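Local atomic coordinates of beta-fructofuranosidase (Bifidobacterium adolescentis, PDB entry 6NOB), a protein that probably hydrolyses terminal beta-fructofuranoside bonds such as that of sucrose, as a glycoside hydrolase of family 32. Residues Gly13-Cys24 with Leu72-Asp83; Arg127-Leu135 with Arg448-Asp456. One frame throughout, in Å; residues are numbered along the deposited sequence. Where two conformers were deposited one is given.

Contact 1 of 2, residues Gly13-Cys24 with Leu72-Asp83; sequences GYRQLDLFAERC and LVVRFGYLSECD
Tyr-14 and Cys-82 meet at the bulged end of an antiparallel strand pair. Arg-15 and Gln-16 both face Ser-80, a classic beta bulge, and the evidence is a shared acceptor: Ser-80 O takes a bond from Arg-15 N at 3.2 Å and a weak one from Gln-16 N. Cys-82 CB lies over one face of the Tyr-14 ring, 3.8 Å from its centroid.

Packing is tight on the face carrying Asp-18, Phe-20 and Tyr-78. With CG of Tyr-78 between its backbone N and carbonyl carbon (chi1 50°), the ring turns back across the neighbouring strand and receives Asp-18 CB over one face, the carboxylate only 19° from the ring plane. Asp-18 OD1 accepts a hydrogen bond from Gln-16 NE2 at 3.0 Å on its syn side, while OD2 bonds His-54 NE2 and, through a water, reaches Tyr-78 OH, itself hydrogen-bonded to Val-176 N. Phe-20 CE1 touches Tyr-78 CE2 at 3.6 Å, and Phe-76 turns an edge to the Phe-20 face in an offset edge-to-face pair, planes at 70°. Leu-17 and Leu-19, on the other face, pack on Val-67 of a second four-stranded sheet, consistent with a small beta sandwich.

The polar outer ends are more open to solvent. Glu-22 OE1 and Arg-75 NE form only a loose, long salt bridge of 3.8 Å; Arg-75 NH1 bonds Asn-96. Towards exposed Asp-83, Arg-15 NH1 bonds Glu-81 O. The same guanidinium holds one carboxylate oxygen end-on: Asp-83 OD1 lies 3.1 Å from Arg-15 NH1 and 2.9 Å from Arg-15 NH2, both nitrogens above one face of the carboxylate.

Contact 2 of 2, residues Arg127-Leu135 with Arg448-Asp456; sequences RWMNDPNGL and RIVFGWFTD
The indole of Trp-453 lies against the run from Trp-128 to Pro-132. These residues belong to the WMNDPNG signature of family 32, on strand 127-138 of the catalytic domain, a five-bladed beta-propeller in this family. Trp-453 CG stands anti to the backbone N (chi1 158°), which sends the ring across to the other strand. Asn-130 CB sits over one face of its six-membered ring, and Thr-455 CB covers the opposite face. At the benzo side Asp-131 OD1 approaches Trp-453 CE3 at 3.5 Å, carboxylate and ring planes 38° apart. Trp-128 CZ2 reaches Trp-453 CZ2 at 3.8 Å, an oblique aromatic pair. Met-129 O lies 3.2 Å from Trp-453 NE1, but the angle is too poor for a hydrogen bond.

Farther along, the contact is apolar. Pro-132 CD rests on Trp-453 CB at 4.0 Å, and Leu-135 CD1 meets the edge of the Phe-451 ring at CD2, 3.8 Å away.

The first-shell side chains are bonded to one another. Trp-128 NE1 donates to Asn-130 OD1 at 2.6 Å, and Asn-130 ND2 to Asp-131 OD1 at 3.0 Å, arriving from above the carboxylate plane. In the second shell, Asp-131 OD2 bonds Ser-196 OG, which also bonds Asn-133 ND2, and the main chain of Asn-130 and Asp-131 bonds Gln-147 of strand 141-149.

A diethylene glycol molecule, probably from the crystallisation liquor, is bonded to Asn-130 ND2, consistent with a pocket beside this row. In relatives the signature aspartate is the nucleophile, which would make Asp-131 the probable equivalent. With a donor on its oxygen and an acceptor for its nitrogen, the Asn-130 amide is fixed in rotation, and the Trp-453 face supplies packing without competing for those bonds.

From the N terminus, contact 1 comes first: 47 residues separate segments 13-24 and 72-83, and they hold the strands between 30 and 70 of the N-terminal sheets. Contact 2 opens only after it has closed, so the two stand in series, neither crossing nor enclosing the other. Its 312 intervening residues run through most of the propeller, and both its strands, 127-138 and 448-454, pair with strand 468-481, consistent with closure of the propeller between its first and last blades. Though the centres are 24 Å apart, the contacts touch: Arg-127 NH1 lies 2.7 Å from Arg-75 O, a probable hydrogen bond, and Arg-127 CG packs on Phe-76 CD1.

Contact 1 of 2, residues Gly13-Cys24 with Leu72-Asp83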
loop_
_atom_site.group_PDB
_atom_site.type_symbol
_atom_site.label_atom_id
_atom_site.label_comp_id
_atom_site.label_asym_id
_atom_site.label_seq_id
_atom_site.Cartn_x
_atom_site.Cartn_y
_atom_site.Cartn_z
ATOM N N GLY A 13 -21.252 -14.354 -19.046
ATOM C CA GLY A 13 -21.557 -13.083 -19.666
ATOM C C GLY A 13 -20.358 -12.278 -20.101
ATOM O O GLY A 13 -20.517 -11.142 -20.559
ATOM N N TYR A 14 -19.155 -12.833 -19.981
ATOM C CA TYR A 14 -17.934 -12.114 -20.309
ATOM C C TYR A 14 -17.610 -12.245 -21.792
ATOM O O TYR A 14 -17.973 -13.227 -22.444
ATOM C CB TYR A 14 -16.771 -12.623 -19.455
ATOM C CG TYR A 14 -16.918 -12.244 -17.998
ATOM C CD1 TYR A 14 -17.674 -13.020 -17.128
ATOM C CD2 TYR A 14 -16.329 -11.092 -17.502
ATOM C CE1 TYR A 14 -17.819 -12.665 -15.798
ATOM C CE2 TYR A 14 -16.468 -10.729 -16.178
ATOM C CZ TYR A 14 -17.213 -11.517 -15.330
ATOM O OH TYR A 14 -17.351 -11.151 -14.011
ATOM N N ARG A 15 -16.925 -11.231 -22.321
ATOM C CA ARG A 15 -16.630 -11.145 -23.745
ATOM C C ARG A 15 -15.143 -11.164 -24.059
ATOM O O ARG A 15 -14.776 -11.145 -25.239
ATOM C CB ARG A 15 -17.238 -9.867 -24.340
ATOM C CG ARG A 15 -18.733 -9.705 -24.132
ATOM C CD ARG A 15 -19.193 -8.359 -24.670
ATOM N NE ARG A 15 -20.640 -8.195 -24.605
ATOM C CZ ARG A 15 -21.289 -7.672 -23.570
ATOM N NH1 ARG A 15 -20.618 -7.262 -22.502
ATOM N NH2 ARG A 15 -22.611 -7.556 -23.604
ATOM N N GLN A 16 -14.279 -11.204 -23.049
ATOM C CA GLN A 16 -12.856 -11.005 -23.264
ATOM C C GLN A 16 -12.070 -11.852 -22.276
ATOM O O GLN A 16 -12.442 -11.958 -21.104
ATOM C CB GLN A 16 -12.499 -9.524 -23.115
ATOM C CG GLN A 16 -11.051 -9.178 -23.372
ATOM C CD GLN A 16 -10.813 -7.684 -23.292
ATOM O OE1 GLN A 16 -11.433 -6.907 -24.017
ATOM N NE2 GLN A 16 -9.924 -7.271 -22.396
ATOM N N LEU A 17 -10.984 -12.455 -22.758
ATOM C CA LEU A 17 -10.100 -13.279 -21.943
ATOM C C LEU A 17 -8.722 -12.638 -21.925
ATOM O O LEU A 17 -8.098 -12.471 -22.979
ATOM C CB LEU A 17 -10.024 -14.709 -22.484
ATOM C CG LEU A 17 -9.019 -15.646 -21.808
ATOM C CD1 LEU A 17 -9.406 -15.910 -20.359
ATOM C CD2 LEU A 17 -8.905 -16.949 -22.581
ATOM N N ASP A 18 -8.250 -12.281 -20.735
ATOM C CA ASP A 18 -6.965 -11.617 -20.561
ATOM C C ASP A 18 -5.949 -12.601 -19.998
ATOM O O ASP A 18 -6.211 -13.261 -18.988
ATOM C CB ASP A 18 -7.102 -10.405 -19.639
ATOM C CG ASP A 18 -7.821 -9.248 -20.301
ATOM O OD1 ASP A 18 -9.065 -9.296 -20.405
ATOM O OD2 ASP A 18 -7.137 -8.289 -20.716
ATOM N N LEU A 19 -4.794 -12.699 -20.653
ATOM C CA LEU A 19 -3.732 -13.604 -20.234
ATOM C C LEU A 19 -2.410 -12.853 -20.199
ATOM O O LEU A 19 -2.047 -12.185 -21.171
ATOM C CB LEU A 19 -3.626 -14.809 -21.177
ATOM C CG LEU A 19 -4.902 -15.616 -21.420
ATOM C CD1 LEU A 19 -4.646 -16.717 -22.433
ATOM C CD2 LEU A 19 -5.435 -16.198 -20.118
ATOM N N PHE A 20 -1.696 -12.968 -19.081
ATOM C CA PHE A 20 -0.365 -12.384 -18.926
ATOM C C PHE A 20 0.644 -13.521 -19.056
ATOM O O PHE A 20 0.838 -14.306 -18.124
ATOM C CB PHE A 20 -0.248 -11.650 -17.595
ATOM C CG PHE A 20 -1.137 -10.441 -17.496
ATOM C CD1 PHE A 20 -2.484 -10.576 -17.195
ATOM C CD2 PHE A 20 -0.631 -9.172 -17.717
ATOM C CE1 PHE A 20 -3.307 -9.467 -17.112
ATOM C CE2 PHE A 20 -1.449 -8.057 -17.635
ATOM C CZ PHE A 20 -2.789 -8.207 -17.335
ATOM N N ALA A 21 1.279 -13.608 -20.220
ATOM C CA ALA A 21 2.081 -14.761 -20.597
ATOM C C ALA A 21 3.564 -14.414 -20.643
ATOM O O ALA A 21 3.953 -13.295 -20.991
ATOM C CB ALA A 21 1.640 -15.307 -21.957
ATOM N N GLU A 22 4.386 -15.400 -20.296
ATOM C CA GLU A 22 5.836 -15.287 -20.327
ATOM C C GLU A 22 6.375 -16.259 -21.364
ATOM O O GLU A 22 5.987 -17.433 -21.375
ATOM C CB GLU A 22 6.439 -15.588 -18.951
ATOM C CG GLU A 22 7.904 -15.213 -18.798
ATOM C CD GLU A 22 8.371 -15.299 -17.357
ATOM O OE1 GLU A 22 7.514 -15.437 -16.457
ATOM O OE2 GLU A 22 9.596 -15.234 -17.123
ATOM N N ARG A 23 7.254 -15.773 -22.237
ATOM C CA ARG A 23 7.881 -16.648 -23.218
ATOM C C ARG A 23 8.739 -17.690 -22.513
ATOM O O ARG A 23 9.582 -17.355 -21.677
ATOM C CB ARG A 23 8.730 -15.835 -24.195
ATOM C CG ARG A 23 9.352 -16.668 -25.301
ATOM C CD ARG A 23 10.229 -15.826 -26.215
ATOM N NE ARG A 23 9.475 -14.791 -26.917
ATOM C CZ ARG A 23 8.798 -14.993 -28.043
ATOM N NH1 ARG A 23 8.773 -16.198 -28.598
ATOM N NH2 ARG A 23 8.143 -13.994 -28.616
ATOM N N CYS A 24 8.512 -18.961 -22.845
ATOM C CA CYS A 24 9.231 -20.074 -22.240
ATOM C C CYS A 24 10.140 -20.813 -23.207
ATOM O O CYS A 24 11.134 -21.401 -22.776
ATOM C CB CYS A 24 8.240 -21.075 -21.629
ATOM S SG CYS A 24 8.912 -22.094 -20.297
ATOM N N LEU A 72 4.844 -20.648 -24.412
ATOM C CA LEU A 72 4.726 -19.637 -23.375
ATOM C C LEU A 72 4.058 -20.259 -22.159
ATOM O O LEU A 72 3.602 -21.403 -22.192
ATOM C CB LEU A 72 3.949 -18.411 -23.872
ATOM C CG LEU A 72 2.563 -18.624 -24.488
ATOM C CD1 LEU A 72 1.474 -18.689 -23.427
ATOM C CD2 LEU A 72 2.264 -17.525 -25.493
ATOM N N VAL A 73 3.998 -19.484 -21.080
ATOM C CA VAL A 73 3.366 -19.910 -19.838
ATOM C C VAL A 73 2.619 -18.717 -19.253
ATOM O O VAL A 73 3.145 -17.598 -19.225
ATOM C CB VAL A 73 4.398 -20.474 -18.838
ATOM C CG1 VAL A 73 5.548 -19.493 -18.635
ATOM C CG2 VAL A 73 3.740 -20.809 -17.513
ATOM N N VAL A 74 1.389 -18.947 -18.812
ATOM C CA VAL A 74 0.542 -17.888 -18.279
ATOM C C VAL A 74 0.705 -17.840 -16.767
ATOM O O VAL A 74 0.682 -18.879 -16.097
ATOM C CB VAL A 74 -0.927 -18.112 -18.673
ATOM C CG1 VAL A 74 -1.810 -17.024 -18.088
ATOM C CG2 VAL A 74 -1.067 -18.157 -20.189
ATOM N N ARG A 75 0.882 -16.632 -16.227
ATOM C CA ARG A 75 1.011 -16.431 -14.791
ATOM C C ARG A 75 -0.206 -15.782 -14.155
ATOM O O ARG A 75 -0.342 -15.831 -12.929
ATOM C CB ARG A 75 2.241 -15.563 -14.482
ATOM C CG ARG A 75 3.540 -16.098 -15.051
ATOM C CD ARG A 75 3.875 -17.462 -14.475
ATOM N NE ARG A 75 5.161 -17.948 -14.960
ATOM C CZ ARG A 75 5.586 -19.199 -14.817
ATOM N NH1 ARG A 75 4.826 -20.096 -14.202
ATOM N NH2 ARG A 75 6.772 -19.551 -15.291
ATOM N N PHE A 76 -1.092 -15.191 -14.952
ATOM C CA PHE A 76 -2.177 -14.366 -14.447
ATOM C C PHE A 76 -3.203 -14.216 -15.559
ATOM O O PHE A 76 -2.836 -14.013 -16.719
ATOM C CB PHE A 76 -1.651 -12.997 -13.998
ATOM C CG PHE A 76 -2.532 -12.289 -13.005
ATOM C CD1 PHE A 76 -2.476 -12.607 -11.657
ATOM C CD2 PHE A 76 -3.388 -11.277 -13.416
ATOM C CE1 PHE A 76 -3.275 -11.946 -10.739
ATOM C CE2 PHE A 76 -4.188 -10.611 -12.503
ATOM C CZ PHE A 76 -4.131 -10.946 -11.162
ATOM N N GLY A 77 -4.480 -14.327 -15.206
ATOM C CA GLY A 77 -5.527 -14.233 -16.205
ATOM C C GLY A 77 -6.874 -13.948 -15.584
ATOM O O GLY A 77 -7.086 -14.159 -14.386
ATOM N N TYR A 78 -7.791 -13.461 -16.418
ATOM C CA TYR A 78 -9.150 -13.203 -15.964
ATOM C C TYR A 78 -10.059 -12.985 -17.165
ATOM O O TYR A 78 -9.602 -12.594 -18.244
ATOM C CB TYR A 78 -9.214 -11.987 -15.028
ATOM C CG TYR A 78 -8.519 -10.746 -15.546
ATOM C CD1 TYR A 78 -9.150 -9.900 -16.449
ATOM C CD2 TYR A 78 -7.242 -10.407 -15.114
ATOM C CE1 TYR A 78 -8.526 -8.759 -16.920
ATOM C CE2 TYR A 78 -6.607 -9.266 -15.580
ATOM C CZ TYR A 78 -7.256 -8.446 -16.483
ATOM O OH TYR A 78 -6.639 -7.310 -16.953
ATOM N N LEU A 79 -11.348 -13.253 -16.960
ATOM C CA LEU A 79 -12.396 -12.851 -17.888
ATOM C C LEU A 79 -12.836 -11.430 -17.567
ATOM O O LEU A 79 -12.870 -11.023 -16.403
ATOM C CB LEU A 79 -13.599 -13.792 -17.799
ATOM C CG LEU A 79 -13.463 -15.199 -18.377
ATOM C CD1 LEU A 79 -14.632 -16.062 -17.930
ATOM C CD2 LEU A 79 -13.376 -15.150 -19.895
ATOM N N SER A 80 -13.183 -10.674 -18.607
ATOM C CA SER A 80 -13.531 -9.272 -18.425
ATOM C C SER A 80 -14.511 -8.849 -19.515
ATOM O O SER A 80 -14.936 -9.656 -20.348
ATOM C CB SER A 80 -12.271 -8.396 -18.420
ATOM O OG SER A 80 -12.599 -7.021 -18.345
ATOM N N GLU A 81 -14.879 -7.565 -19.483
ATOM C CA GLU A 81 -15.757 -6.941 -20.478
ATOM C C GLU A 81 -17.159 -7.549 -20.468
ATOM O O GLU A 81 -17.775 -7.750 -21.516
ATOM C CB GLU A 81 -15.146 -7.001 -21.878
ATOM C CG GLU A 81 -13.914 -6.125 -22.037
ATOM C CD GLU A 81 -14.146 -4.697 -21.577
ATOM O OE1 GLU A 81 -13.283 -4.159 -20.852
ATOM O OE2 GLU A 81 -15.189 -4.113 -21.938
ATOM N N CYS A 82 -17.670 -7.831 -19.279
ATOM C CA CYS A 82 -19.073 -8.167 -19.115
ATOM C C CYS A 82 -19.909 -6.890 -19.041
ATOM O O CYS A 82 -19.389 -5.772 -19.075
ATOM C CB CYS A 82 -19.256 -9.039 -17.872
ATOM S SG CYS A 82 -18.951 -8.186 -16.312
ATOM N N ASP A 83 -21.227 -7.061 -18.980
ATOM C CA ASP A 83 -22.096 -5.932 -18.690
ATOM C C ASP A 83 -21.880 -5.488 -17.250
ATOM O O ASP A 83 -21.717 -6.315 -16.348
ATOM C CB ASP A 83 -23.563 -6.301 -18.916
ATOM C CG ASP A 83 -23.924 -6.400 -20.387
ATOM O OD1 ASP A 83 -23.101 -5.987 -21.230
ATOM O OD2 ASP A 83 -25.034 -6.891 -20.696
HETATM O O HOH W 1 -22.551 -9.302 -19.655
HETATM O O HOH W 2 -7.493 -5.999 -19.352
#

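Contact 2 of 2, residues Arg127-Leu135 with Arg448-Asp456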
loop_
_atom_site.group_PDB
_atom_site.type_symbol
_atom_site.label_atom_id
_atom_site.label_comp_id
_atom_site.label_asym_id
_atom_site.label_seq_id
_atom_site.Cartn_x
_atom_site.Cartn_y
_atom_site.Cartn_z
ATOM N N ARG A 127 0.159 -13.544 -6.996
ATOM C CA ARG A 127 1.312 -12.758 -7.430
ATOM C C ARG A 127 1.588 -11.592 -6.480
ATOM O O ARG A 127 1.169 -11.623 -5.320
ATOM C CB ARG A 127 1.118 -12.263 -8.870
ATOM C CG ARG A 127 0.595 -13.327 -9.843
ATOM C CD ARG A 127 1.616 -14.432 -10.116
ATOM N NE ARG A 127 1.511 -15.546 -9.174
ATOM C CZ ARG A 127 0.666 -16.564 -9.308
ATOM N NH1 ARG A 127 -0.162 -16.612 -10.342
ATOM N NH2 ARG A 127 0.642 -17.534 -8.403
ATOM N N TRP A 128 2.291 -10.566 -6.960
ATOM C CA TRP A 128 2.872 -9.532 -6.109
ATOM C C TRP A 128 2.086 -8.230 -6.186
ATOM O O TRP A 128 1.633 -7.826 -7.261
ATOM C CB TRP A 128 4.330 -9.265 -6.502
ATOM C CG TRP A 128 4.912 -8.000 -5.924
ATOM C CD1 TRP A 128 4.751 -6.726 -6.400
ATOM C CD2 TRP A 128 5.771 -7.892 -4.780
ATOM N NE1 TRP A 128 5.441 -5.836 -5.613
ATOM C CE2 TRP A 128 6.078 -6.524 -4.615
ATOM C CE3 TRP A 128 6.305 -8.816 -3.877
ATOM C CZ2 TRP A 128 6.895 -6.061 -3.585
ATOM C CZ3 TRP A 128 7.118 -8.352 -2.854
ATOM C CH2 TRP A 128 7.405 -6.988 -2.719
ATOM N N MET A 129 1.970 -7.556 -5.039
ATOM C CA MET A 129 1.366 -6.232 -4.949
ATOM C C MET A 129 2.104 -5.411 -3.897
ATOM O O MET A 129 2.461 -5.940 -2.840
ATOM C CB MET A 129 -0.121 -6.329 -4.582
ATOM C CG MET A 129 -0.748 -5.002 -4.168
ATOM S SD MET A 129 -2.451 -5.150 -3.590
ATOM C CE MET A 129 -2.204 -5.790 -1.939
ATOM N N ASN A 130 2.339 -4.122 -4.183
ATOM C CA ASN A 130 2.761 -3.224 -3.109
ATOM C C ASN A 130 1.884 -1.970 -3.008
ATOM O O ASN A 130 0.716 -2.074 -2.619
ATOM C CB ASN A 130 4.258 -2.861 -3.217
ATOM C CG ASN A 130 4.717 -2.540 -4.626
ATOM O OD1 ASN A 130 4.676 -3.386 -5.516
ATOM N ND2 ASN A 130 5.223 -1.326 -4.815
ATOM N N ASP A 131 2.423 -0.799 -3.353
ATOM C CA ASP A 131 1.855 0.475 -2.916
ATOM C C ASP A 131 0.400 0.629 -3.357
ATOM O O ASP A 131 0.054 0.268 -4.489
ATOM C CB ASP A 131 2.650 1.648 -3.492
ATOM C CG ASP A 131 4.118 1.604 -3.149
ATOM O OD1 ASP A 131 4.603 0.575 -2.633
ATOM O OD2 ASP A 131 4.785 2.624 -3.410
ATOM N N PRO A 132 -0.466 1.198 -2.516
ATOM C CA PRO A 132 -1.778 1.650 -2.997
ATOM C C PRO A 132 -1.639 2.934 -3.800
ATOM O O PRO A 132 -0.852 3.820 -3.458
ATOM C CB PRO A 132 -2.566 1.888 -1.703
ATOM C CG PRO A 132 -1.516 2.251 -0.702
ATOM C CD PRO A 132 -0.292 1.444 -1.072
ATOM N N ASN A 133 -2.410 3.028 -4.884
ATOM C CA ASN A 133 -2.328 4.160 -5.796
ATOM C C ASN A 133 -3.718 4.697 -6.113
ATOM O O ASN A 133 -4.727 4.002 -5.973
ATOM C CB ASN A 133 -1.631 3.786 -7.115
ATOM C CG ASN A 133 -0.246 3.202 -6.908
ATOM O OD1 ASN A 133 0.189 2.334 -7.666
ATOM N ND2 ASN A 133 0.458 3.680 -5.890
ATOM N N GLY A 134 -3.744 5.955 -6.544
ATOM C CA GLY A 134 -4.946 6.528 -7.143
ATOM C C GLY A 134 -6.167 6.505 -6.251
ATOM O O GLY A 134 -7.284 6.289 -6.735
ATOM N N LEU A 135 -5.977 6.727 -4.955
ATOM C CA LEU A 135 -7.090 6.671 -4.017
ATOM C C LEU A 135 -8.033 7.846 -4.235
ATOM O O LEU A 135 -7.601 9.001 -4.305
ATOM C CB LEU A 135 -6.567 6.663 -2.582
ATOM C CG LEU A 135 -5.672 5.466 -2.268
ATOM C CD1 LEU A 135 -5.119 5.557 -0.863
ATOM C CD2 LEU A 135 -6.446 4.174 -2.460
ATOM N N ARG A 448 -10.640 12.296 5.896
ATOM C CA ARG A 448 -9.282 11.997 5.452
ATOM C C ARG A 448 -8.994 10.530 5.756
ATOM O O ARG A 448 -8.935 10.131 6.923
ATOM C CB ARG A 448 -8.277 12.921 6.135
ATOM C CG ARG A 448 -6.817 12.605 5.837
ATOM C CD ARG A 448 -6.516 12.650 4.344
ATOM N NE ARG A 448 -6.867 13.930 3.731
ATOM C CZ ARG A 448 -6.555 14.270 2.483
ATOM N NH1 ARG A 448 -6.915 15.453 2.000
ATOM N NH2 ARG A 448 -5.887 13.424 1.713
ATOM N N ILE A 449 -8.820 9.729 4.706
ATOM C CA ILE A 449 -8.677 8.282 4.818
ATOM C C ILE A 449 -7.348 7.874 4.202
ATOM O O ILE A 449 -7.005 8.327 3.105
ATOM C CB ILE A 449 -9.844 7.549 4.130
ATOM C CG1 ILE A 449 -11.178 8.057 4.680
ATOM C CG2 ILE A 449 -9.712 6.045 4.313
ATOM C CD1 ILE A 449 -12.374 7.684 3.833
ATOM N N VAL A 450 -6.612 7.006 4.894
ATOM C CA VAL A 450 -5.284 6.578 4.467
ATOM C C VAL A 450 -5.252 5.058 4.350
ATOM O O VAL A 450 -5.815 4.344 5.188
ATOM C CB VAL A 450 -4.191 7.081 5.439
ATOM C CG1 VAL A 450 -4.484 6.637 6.865
ATOM C CG2 VAL A 450 -2.804 6.618 4.993
ATOM N N PHE A 451 -4.607 4.571 3.291
ATOM C CA PHE A 451 -4.278 3.164 3.115
ATOM C C PHE A 451 -2.768 2.974 3.187
ATOM O O PHE A 451 -1.995 3.862 2.818
ATOM C CB PHE A 451 -4.771 2.633 1.767
ATOM C CG PHE A 451 -6.213 2.232 1.754
ATOM C CD1 PHE A 451 -6.605 0.987 2.215
ATOM C CD2 PHE A 451 -7.178 3.091 1.251
ATOM C CE1 PHE A 451 -7.936 0.611 2.192
ATOM C CE2 PHE A 451 -8.509 2.721 1.223
ATOM C CZ PHE A 451 -8.889 1.479 1.693
ATOM N N GLY A 452 -2.357 1.794 3.648
ATOM C CA GLY A 452 -0.957 1.426 3.640
ATOM C C GLY A 452 -0.783 0.009 3.124
ATOM O O GLY A 452 -1.723 -0.787 3.105
ATOM N N TRP A 453 0.440 -0.287 2.697
ATOM C CA TRP A 453 0.807 -1.610 2.209
ATOM C C TRP A 453 1.676 -2.294 3.252
ATOM O O TRP A 453 2.637 -1.698 3.753
ATOM C CB TRP A 453 1.550 -1.519 0.871
ATOM C CG TRP A 453 2.407 -2.722 0.535
ATOM C CD1 TRP A 453 2.007 -4.027 0.477
ATOM C CD2 TRP A 453 3.801 -2.717 0.190
ATOM N NE1 TRP A 453 3.065 -4.832 0.127
ATOM C CE2 TRP A 453 4.178 -4.053 -0.053
ATOM C CE3 TRP A 453 4.767 -1.712 0.067
ATOM C CZ2 TRP A 453 5.476 -4.410 -0.414
ATOM C CZ3 TRP A 453 6.056 -2.068 -0.286
ATOM C CH2 TRP A 453 6.399 -3.405 -0.526
ATOM N N PHE A 454 1.334 -3.536 3.584
ATOM C CA PHE A 454 2.109 -4.318 4.546
ATOM C C PHE A 454 3.195 -5.073 3.791
ATOM O O PHE A 454 2.935 -6.105 3.166
ATOM C CB PHE A 454 1.204 -5.261 5.330
ATOM C CG PHE A 454 0.494 -4.596 6.469
ATOM C CD1 PHE A 454 1.213 -3.979 7.479
ATOM C CD2 PHE A 454 -0.891 -4.575 6.526
ATOM C CE1 PHE A 454 0.566 -3.356 8.529
ATOM C CE2 PHE A 454 -1.546 -3.954 7.573
ATOM C CZ PHE A 454 -0.815 -3.344 8.577
ATOM N N THR A 455 4.417 -4.547 3.838
ATOM C CA THR A 455 5.575 -5.234 3.288
ATOM C C THR A 455 6.143 -6.192 4.329
ATOM O O THR A 455 6.009 -5.977 5.538
ATOM C CB THR A 455 6.644 -4.235 2.831
ATOM O OG1 THR A 455 7.747 -4.941 2.247
ATOM C CG2 THR A 455 7.134 -3.384 3.990
ATOM N N ASP A 456 6.772 -7.261 3.847
ATOM C CA ASP A 456 7.122 -8.398 4.700
ATOM C C ASP A 456 8.508 -8.231 5.328
ATOM O O ASP A 456 9.428 -9.016 5.103
ATOM C CB ASP A 456 7.038 -9.696 3.904
ATOM C CG ASP A 456 7.167 -10.924 4.786
ATOM O OD1 ASP A 456 6.819 -10.828 5.983
ATOM O OD2 ASP A 456 7.632 -11.973 4.288
#